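ESX-1 secretion system protein EccA1 (Mycobacterium tuberculosis, PDB 4F3V) is an ATPase component of the ESX-1 type VII secretion system that may power export of virulence factors, represented here by its N-terminal TPR-type domain. Local coordinates at residues A[24-27]-A[28-32]; A[49-53]-A[54-58]; A[110-114]-A[115-119]. One frame throughout, in Å; residues are numbered along the deposited sequence.

Contact 1 of 3, residues A[24-27]-A[28-32]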
loop_
_atom_site.group_PDB
_atom_site.type_symbol
_atom_site.label_atom_id
_atom_site.label_comp_id
_atom_site.label_asym_id
_atom_site.label_seq_id
_atom_site.Cartn_x
_atom_site.Cartn_y
_atom_site.Cartn_z
ATOM N N ARG A 24 -23.147 13.594 3.575
ATOM C CA ARG A 24 -23.440 14.936 3.074
ATOM C C ARG A 24 -22.177 15.643 2.531
ATOM O O ARG A 24 -22.258 16.331 1.522
ATOM C CB ARG A 24 -24.118 15.787 4.149
ATOM C CG ARG A 24 -25.561 15.364 4.475
ATOM C CD ARG A 24 -26.319 16.468 5.201
ATOM N NE ARG A 24 -27.472 15.975 5.961
ATOM C CZ ARG A 24 -27.405 15.675 7.259
ATOM N NH1 ARG A 24 -26.249 15.824 7.927
ATOM N NH2 ARG A 24 -28.472 15.233 7.900
ATOM N N SER A 25 -21.042 15.482 3.210
ATOM C CA SER A 25 -19.789 16.037 2.735
ATOM C C SER A 25 -19.470 15.450 1.357
ATOM O O SER A 25 -19.099 16.181 0.444
ATOM C CB SER A 25 -18.633 15.721 3.682
ATOM O OG SER A 25 -18.789 16.389 4.921
ATOM N N LEU A 26 -19.655 14.147 1.206
ATOM C CA LEU A 26 -19.408 13.472 -0.084
ATOM C C LEU A 26 -20.250 14.096 -1.198
ATOM O O LEU A 26 -19.740 14.315 -2.308
ATOM C CB LEU A 26 -19.664 11.967 0.020
ATOM C CG LEU A 26 -19.401 11.105 -1.232
ATOM C CD1 LEU A 26 -17.957 11.273 -1.701
ATOM C CD2 LEU A 26 -19.791 9.623 -1.039
ATOM N N ASP A 27 -21.525 14.381 -0.907
ATOM C CA ASP A 27 -22.421 14.968 -1.905
ATOM C C ASP A 27 -21.812 16.283 -2.365
ATOM O O ASP A 27 -21.832 16.581 -3.549
ATOM C CB ASP A 27 -23.813 15.282 -1.344
ATOM C CG ASP A 27 -24.666 14.046 -1.092
ATOM O OD1 ASP A 27 -24.445 12.993 -1.742
ATOM O OD2 ASP A 27 -25.583 14.156 -0.242
ATOM N N LEU A 28 -21.261 17.051 -1.422
ATOM C CA LEU A 28 -20.726 18.372 -1.731
ATOM C C LEU A 28 -19.405 18.286 -2.474
ATOM O O LEU A 28 -19.199 19.021 -3.438
ATOM C CB LEU A 28 -20.570 19.217 -0.462
ATOM C CG LEU A 28 -21.856 19.623 0.261
ATOM C CD1 LEU A 28 -21.536 20.320 1.560
ATOM C CD2 LEU A 28 -22.718 20.521 -0.613
ATOM N N PHE A 29 -18.483 17.439 -2.014
ATOM C CA PHE A 29 -17.227 17.237 -2.742
ATOM C C PHE A 29 -17.516 16.717 -4.168
ATOM O O PHE A 29 -16.849 17.100 -5.126
ATOM C CB PHE A 29 -16.305 16.254 -2.021
ATOM C CG PHE A 29 -15.725 16.760 -0.731
ATOM C CD1 PHE A 29 -14.989 17.945 -0.683
ATOM C CD2 PHE A 29 -15.848 16.035 0.417
ATOM C CE1 PHE A 29 -14.406 18.382 0.494
ATOM C CE2 PHE A 29 -15.272 16.462 1.599
ATOM C CZ PHE A 29 -14.549 17.643 1.649
ATOM N N THR A 30 -18.540 15.885 -4.311
ATOM C CA THR A 30 -18.901 15.330 -5.603
ATOM C C THR A 30 -19.507 16.399 -6.508
ATOM O O THR A 30 -19.247 16.414 -7.705
ATOM C CB THR A 30 -19.860 14.138 -5.420
ATOM O OG1 THR A 30 -19.168 13.127 -4.683
ATOM C CG2 THR A 30 -20.334 13.573 -6.761
ATOM N N GLU A 31 -20.305 17.289 -5.934
ATOM C CA GLU A 31 -20.823 18.410 -6.674
ATOM C C GLU A 31 -19.666 19.258 -7.243
ATOM O O GLU A 31 -19.733 19.690 -8.392
ATOM C CB GLU A 31 -21.696 19.263 -5.770
ATOM C CG GLU A 31 -22.389 20.428 -6.442
ATOM C CD GLU A 31 -23.561 20.022 -7.293
ATOM O OE1 GLU A 31 -23.886 18.831 -7.384
ATOM O OE2 GLU A 31 -24.168 20.918 -7.881
ATOM N N ILE A 32 -18.609 19.462 -6.456
ATOM C CA ILE A 32 -17.430 20.209 -6.949
ATOM C C ILE A 32 -16.775 19.501 -8.135
ATOM O O ILE A 32 -16.588 20.111 -9.208
ATOM C CB ILE A 32 -16.393 20.475 -5.848
ATOM C CG1 ILE A 32 -17.012 21.357 -4.749
ATOM C CG2 ILE A 32 -15.116 21.086 -6.447
ATOM C CD1 ILE A 32 -16.279 21.280 -3.441
#
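With OG1 of Thr30 set anti to its own carbonyl carbon (chi1 -62°), the hydroxyl turns back along the helix and meets Leu26 O one turn earlier; Leu26, whose CG lies anti to the backbone N (chi1 -178°), brings its CD1 branch alongside the Thr30 hydroxyl. This is the middle of helix 22-35, one of the helices of the tetratricopeptide-type N-terminal domain, in contact with helices 2-17 and 40-48, and it is a good example of a helical threonine sharing a carbonyl with its own amide. Leu26 O accepts from Thr30 N at 2.8 Å and from Thr30 OG1 at 2.7 Å. The two donors approach from opposite faces of the carbonyl plane, the hydroxyl standing 37° out of it, so neither displaces the other and the rotation of the threonine side chain is fixed. The Leu26 and Thr30 side chains then cross obliquely, CD1 of Leu26 lying 3.7 Å from OG1 of Thr30.

Backbone bonds link Leu28 to Arg24, Phe29 to Ser25 and Glu31 to Asp27; that of Phe29 N to Ser25 O is almost straight. The Phe29 ring leans obliquely over the same turn, and CB of Ser25 touches its CE2. Both residues are buried: Ser25 OG bonds to Ala14 O of helix 2-17, and Phe29 packs on the same alanine, while Arg46 of helix 40-48 touches Leu26, Phe29 and Thr30. On another side of the helix, Glu31 OE2 forms a salt bridge with Arg6, tying helix 22-35 to its predecessor a second time. Leu28 turns its side chain back over the preceding turn, where its CG rests 3.5 Å from Arg24 O.

Contact 2 of 3, residues A[49-53]-A[54-58]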
loop_
_atom_site.group_PDB
_atom_site.type_symbol
_atom_site.label_atom_id
_atom_site.label_comp_id
_atom_site.label_asym_id
_atom_site.label_seq_id
_atom_site.Cartn_x
_atom_site.Cartn_y
_atom_site.Cartn_z
ATOM N N CYS A 49 -14.151 10.861 2.626
ATOM C CA CYS A 49 -15.532 10.434 2.928
ATOM C C CYS A 49 -15.773 8.966 2.618
ATOM O O CYS A 49 -16.900 8.519 2.660
ATOM C CB CYS A 49 -16.551 11.289 2.172
ATOM S SG CYS A 49 -16.525 13.040 2.623
ATOM N N GLY A 50 -14.724 8.218 2.296
ATOM C CA GLY A 50 -14.839 6.777 2.075
ATOM C C GLY A 50 -14.996 6.383 0.622
ATOM O O GLY A 50 -15.284 5.236 0.318
ATOM N N ASP A 51 -14.789 7.323 -0.293
ATOM C CA ASP A 51 -14.793 7.002 -1.714
ATOM C C ASP A 51 -13.377 6.616 -2.130
ATOM O O ASP A 51 -12.575 7.472 -2.436
ATOM C CB ASP A 51 -15.258 8.220 -2.536
ATOM C CG ASP A 51 -15.193 7.979 -4.026
ATOM O OD1 ASP A 51 -15.052 6.797 -4.443
ATOM O OD2 ASP A 51 -15.283 8.965 -4.785
ATOM N N THR A 52 -13.066 5.331 -2.148
ATOM C CA THR A 52 -11.763 4.870 -2.670
ATOM C C THR A 52 -11.892 4.110 -4.015
ATOM O O THR A 52 -11.078 3.232 -4.321
ATOM C CB THR A 52 -11.009 4.010 -1.629
ATOM O OG1 THR A 52 -11.861 2.950 -1.174
ATOM C CG2 THR A 52 -10.569 4.890 -0.428
ATOM N N ASP A 53 -12.919 4.449 -4.805
ATOM C CA ASP A 53 -12.971 4.110 -6.229
ATOM C C ASP A 53 -11.603 4.424 -6.848
ATOM O O ASP A 53 -11.053 5.510 -6.618
ATOM C CB ASP A 53 -14.057 4.969 -6.894
ATOM C CG ASP A 53 -14.279 4.649 -8.387
ATOM O OD1 ASP A 53 -13.355 4.269 -9.125
ATOM O OD2 ASP A 53 -15.427 4.810 -8.839
ATOM N N ARG A 54 -11.054 3.493 -7.629
ATOM C CA ARG A 54 -9.780 3.702 -8.301
ATOM C C ARG A 54 -9.777 5.000 -9.152
ATOM O O ARG A 54 -8.737 5.665 -9.262
ATOM C CB ARG A 54 -9.403 2.498 -9.179
ATOM C CG ARG A 54 -10.283 2.411 -10.417
ATOM C CD ARG A 54 -10.167 1.232 -11.371
ATOM N NE ARG A 54 -11.245 1.518 -12.334
ATOM C CZ ARG A 54 -11.123 2.179 -13.498
ATOM N NH1 ARG A 54 -9.938 2.549 -13.980
ATOM N NH2 ARG A 54 -12.221 2.430 -14.216
ATOM N N VAL A 55 -10.920 5.364 -9.742
ATOM C CA VAL A 55 -10.985 6.584 -10.566
ATOM C C VAL A 55 -10.771 7.869 -9.720
ATOM O O VAL A 55 -10.089 8.811 -10.139
ATOM C CB VAL A 55 -12.285 6.614 -11.399
ATOM C CG1 VAL A 55 -12.457 7.951 -12.105
ATOM C CG2 VAL A 55 -12.271 5.465 -12.412
ATOM N N THR A 56 -11.308 7.877 -8.506
ATOM C CA THR A 56 -11.141 8.997 -7.604
ATOM C C THR A 56 -9.654 9.250 -7.242
ATOM O O THR A 56 -9.172 10.386 -7.284
ATOM C CB THR A 56 -12.016 8.783 -6.343
ATOM O OG1 THR A 56 -13.409 8.926 -6.691
ATOM C CG2 THR A 56 -11.655 9.747 -5.275
ATOM N N LEU A 57 -8.930 8.197 -6.904
ATOM C CA LEU A 57 -7.490 8.301 -6.647
ATOM C C LEU A 57 -6.744 8.712 -7.952
ATOM O O LEU A 57 -5.831 9.544 -7.925
ATOM C CB LEU A 57 -6.968 6.979 -6.124
ATOM C CG LEU A 57 -5.689 6.933 -5.269
ATOM C CD1 LEU A 57 -5.406 8.198 -4.479
ATOM C CD2 LEU A 57 -5.841 5.728 -4.352
ATOM N N PHE A 58 -7.159 8.159 -9.095
ATOM C CA PHE A 58 -6.531 8.546 -10.358
ATOM C C PHE A 58 -6.680 10.043 -10.603
ATOM O O PHE A 58 -5.736 10.711 -11.032
ATOM C CB PHE A 58 -7.076 7.772 -11.574
ATOM C CG PHE A 58 -6.739 8.427 -12.895
ATOM C CD1 PHE A 58 -5.477 8.288 -13.452
ATOM C CD2 PHE A 58 -7.670 9.228 -13.569
ATOM C CE1 PHE A 58 -5.141 8.906 -14.655
ATOM C CE2 PHE A 58 -7.329 9.864 -14.770
ATOM C CZ PHE A 58 -6.066 9.702 -15.301
#
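An N-cap opens helix 54-62: Asp53, the residue just before its first turn, accepts from Val55 N through OD1 at 2.7 Å. The N-H points well at the oxygen (161°), although it arrives from above the carboxylate plane. Asp53 places its carboxylate there by holding CG anti to the backbone N (chi1 -176°), and OD1 also lies against CB of Val55. The main-chain oxygen of Asp53 adds weak bonds to Thr56 N and Leu57 N, the first of them markedly bent.

Two residues earlier a second aspartate works in the same way on the loop itself. Asp51 OD1 accepts from Asp53 N at 3.2 Å, closing an Asx turn that leads directly into the cap, while OD2 of the same carboxylate takes the hydroxyl of Thr56, OG1, at 2.7 Å. Both donors stand above the carboxylate plane, and the Asp51 and Thr56 side chains meet from opposite directions. Upstream, Gly50 with its positive phi is the C-prime residue of a Schellman motif ending helix 40-48, so one short connection terminates a helix, turns and starts the next. Asp51 OD2 has a further partner in that preceding helix, a salt bridge from Arg46 NE, which probably stabilises the charged form of the carboxylate. CG2 of Thr56 also touches Asp51, and the threonine packs on Trp43 and Ile47 of helix 40-48. Arg54 runs extended from CG to NE, and CG2 of Val55 sits 3.5 Å above one face of its guanidinium, toward the rim.

Contact 3 of 3, residues A[110-114]-A[115-119]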
loop_
_atom_site.group_PDB
_atom_site.type_symbol
_atom_site.label_atom_id
_atom_site.label_comp_id
_atom_site.label_asym_id
_atom_site.label_seq_id
_atom_site.Cartn_x
_atom_site.Cartn_y
_atom_site.Cartn_z
ATOM N N ALA A 110 0.181 2.603 -5.130
ATOM C CA ALA A 110 -0.331 1.392 -4.456
ATOM C C ALA A 110 -1.608 0.904 -5.138
ATOM O O ALA A 110 -1.762 -0.306 -5.405
ATOM C CB ALA A 110 -0.581 1.634 -2.970
ATOM N N CYS A 111 -2.509 1.830 -5.461
ATOM C CA CYS A 111 -3.766 1.465 -6.127
ATOM C C CYS A 111 -3.503 0.863 -7.514
ATOM O O CYS A 111 -4.058 -0.186 -7.883
ATOM C CB CYS A 111 -4.680 2.674 -6.238
ATOM S SG CYS A 111 -6.272 2.300 -7.021
ATOM N N GLU A 112 -2.623 1.509 -8.286
ATOM C CA GLU A 112 -2.233 0.960 -9.605
ATOM C C GLU A 112 -1.582 -0.427 -9.539
ATOM O O GLU A 112 -1.864 -1.290 -10.378
ATOM C CB GLU A 112 -1.338 1.926 -10.343
ATOM C CG GLU A 112 -2.060 3.178 -10.840
ATOM C CD GLU A 112 -3.278 2.925 -11.758
ATOM O OE1 GLU A 112 -3.236 2.176 -12.719
ATOM O OE2 GLU A 112 -4.357 3.474 -11.470
ATOM N N ALA A 113 -0.759 -0.642 -8.520
ATOM C CA ALA A 113 -0.108 -1.917 -8.328
ATOM C C ALA A 113 -1.184 -2.975 -8.138
ATOM O O ALA A 113 -1.138 -4.006 -8.818
ATOM C CB ALA A 113 0.826 -1.900 -7.121
ATOM N N ALA A 114 -2.131 -2.708 -7.231
ATOM C CA ALA A 114 -3.263 -3.606 -6.969
ATOM C C ALA A 114 -4.081 -3.920 -8.228
ATOM O O ALA A 114 -4.590 -5.026 -8.360
ATOM C CB ALA A 114 -4.187 -3.038 -5.875
ATOM N N GLN A 115 -4.225 -2.956 -9.136
ATOM C CA GLN A 115 -4.945 -3.183 -10.403
ATOM C C GLN A 115 -4.090 -3.862 -11.504
ATOM O O GLN A 115 -4.608 -4.192 -12.578
ATOM C CB GLN A 115 -5.515 -1.862 -10.943
ATOM C CG GLN A 115 -6.559 -1.190 -10.046
ATOM C CD GLN A 115 -8.031 -1.567 -10.288
ATOM O OE1 GLN A 115 -8.395 -2.202 -11.287
ATOM N NE2 GLN A 115 -8.907 -1.099 -9.385
ATOM N N GLY A 116 -2.793 -4.046 -11.260
ATOM C CA GLY A 116 -1.914 -4.665 -12.237
ATOM C C GLY A 116 -1.338 -3.691 -13.274
ATOM O O GLY A 116 -0.859 -4.128 -14.318
ATOM N N ASN A 117 -1.366 -2.385 -12.986
ATOM C CA ASN A 117 -0.827 -1.385 -13.894
ATOM C C ASN A 117 0.532 -0.945 -13.373
ATOM O O ASN A 117 0.704 0.174 -12.890
ATOM C CB ASN A 117 -1.791 -0.210 -14.029
ATOM C CG ASN A 117 -3.129 -0.632 -14.605
ATOM O OD1 ASN A 117 -3.195 -1.536 -15.446
ATOM N ND2 ASN A 117 -4.199 0.022 -14.163
ATOM N N TYR A 118 1.499 -1.855 -13.472
ATOM C CA TYR A 118 2.767 -1.696 -12.756
ATOM C C TYR A 118 3.623 -0.551 -13.336
ATOM O O TYR A 118 4.192 0.244 -12.576
ATOM C CB TYR A 118 3.543 -3.008 -12.714
ATOM C CG TYR A 118 2.742 -4.190 -12.230
ATOM C CD1 TYR A 118 2.317 -4.281 -10.917
ATOM C CD2 TYR A 118 2.402 -5.218 -13.096
ATOM C CE1 TYR A 118 1.549 -5.348 -10.484
ATOM C CE2 TYR A 118 1.659 -6.286 -12.665
ATOM C CZ TYR A 118 1.244 -6.348 -11.354
ATOM O OH TYR A 118 0.493 -7.413 -10.909
ATOM N N ALA A 119 3.706 -0.461 -14.656
ATOM C CA ALA A 119 4.514 0.591 -15.292
ATOM C C ALA A 119 3.981 1.978 -14.967
ATOM O O ALA A 119 4.759 2.929 -14.807
ATOM C CB ALA A 119 4.575 0.412 -16.808
HETATM O O HOH W 1 -1.522 -6.894 -8.963
#
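Helix 101-115 ends in a Schellman motif at Gly116, whose positive phi (85°) turns the chain so that Asn117 N bonds to Glu112 O at 2.9 Å and Gly116 N to Ala113 O at 3.0 Å. Helix 118-125 follows at once, making a tight turn between two helices of the TPR-type domain.

Across the turn, Asn117 ND2 donates to Glu112 OE1 at 2.8 Å, lying nearly along the C-O axis of that oxygen. Carboxylate and amide are almost coplanar, 14° apart, and the bend of Glu112 at chi2 (-57°) carries its carboxylate forward, to the turn that follows the helix, where Asn117 lies. The same pair of residues is thus joined by both backbone and side chain, and the ND2 bond helps to hold the carboxylate of the buried glutamate near the amide plane. Tyr118 also bends back to the end of the first helix: its ring carries the Gly116 carbonyl carbon over the centre of one face, and the ring of Trp269 meets it at a shallow angle. CE1 of Tyr118 comes within 3.4 Å of Ala113 O, an oxygen that also accepts from a water lying 2.8 Å from Tyr118 OH.

Overall arrangement
From the N terminus the chain runs through contact 1, within helix 22-35, then along helix 40-48 to contact 2, the loop and start of helix 54-62, and after the small two-stranded sheet reaches contact 3, between helices 101-115 and 118-125. Each joins consecutive residues, closing only a helical turn (contact 1) or the turn between successive helices (contacts 2 and 3); none nests in or crosses another. Contact 2 is the bridge: Cys49 SG packs on Ser25, Leu26 and Phe29 of contact 1, while Arg54 touches Cys111 and Gln115 of contact 3, and Leu57 touches Cys111. Contacts 1 and 3 do not touch. A samarium ion lies near Arg54 and Cys111, where contacts 2 and 3 meet.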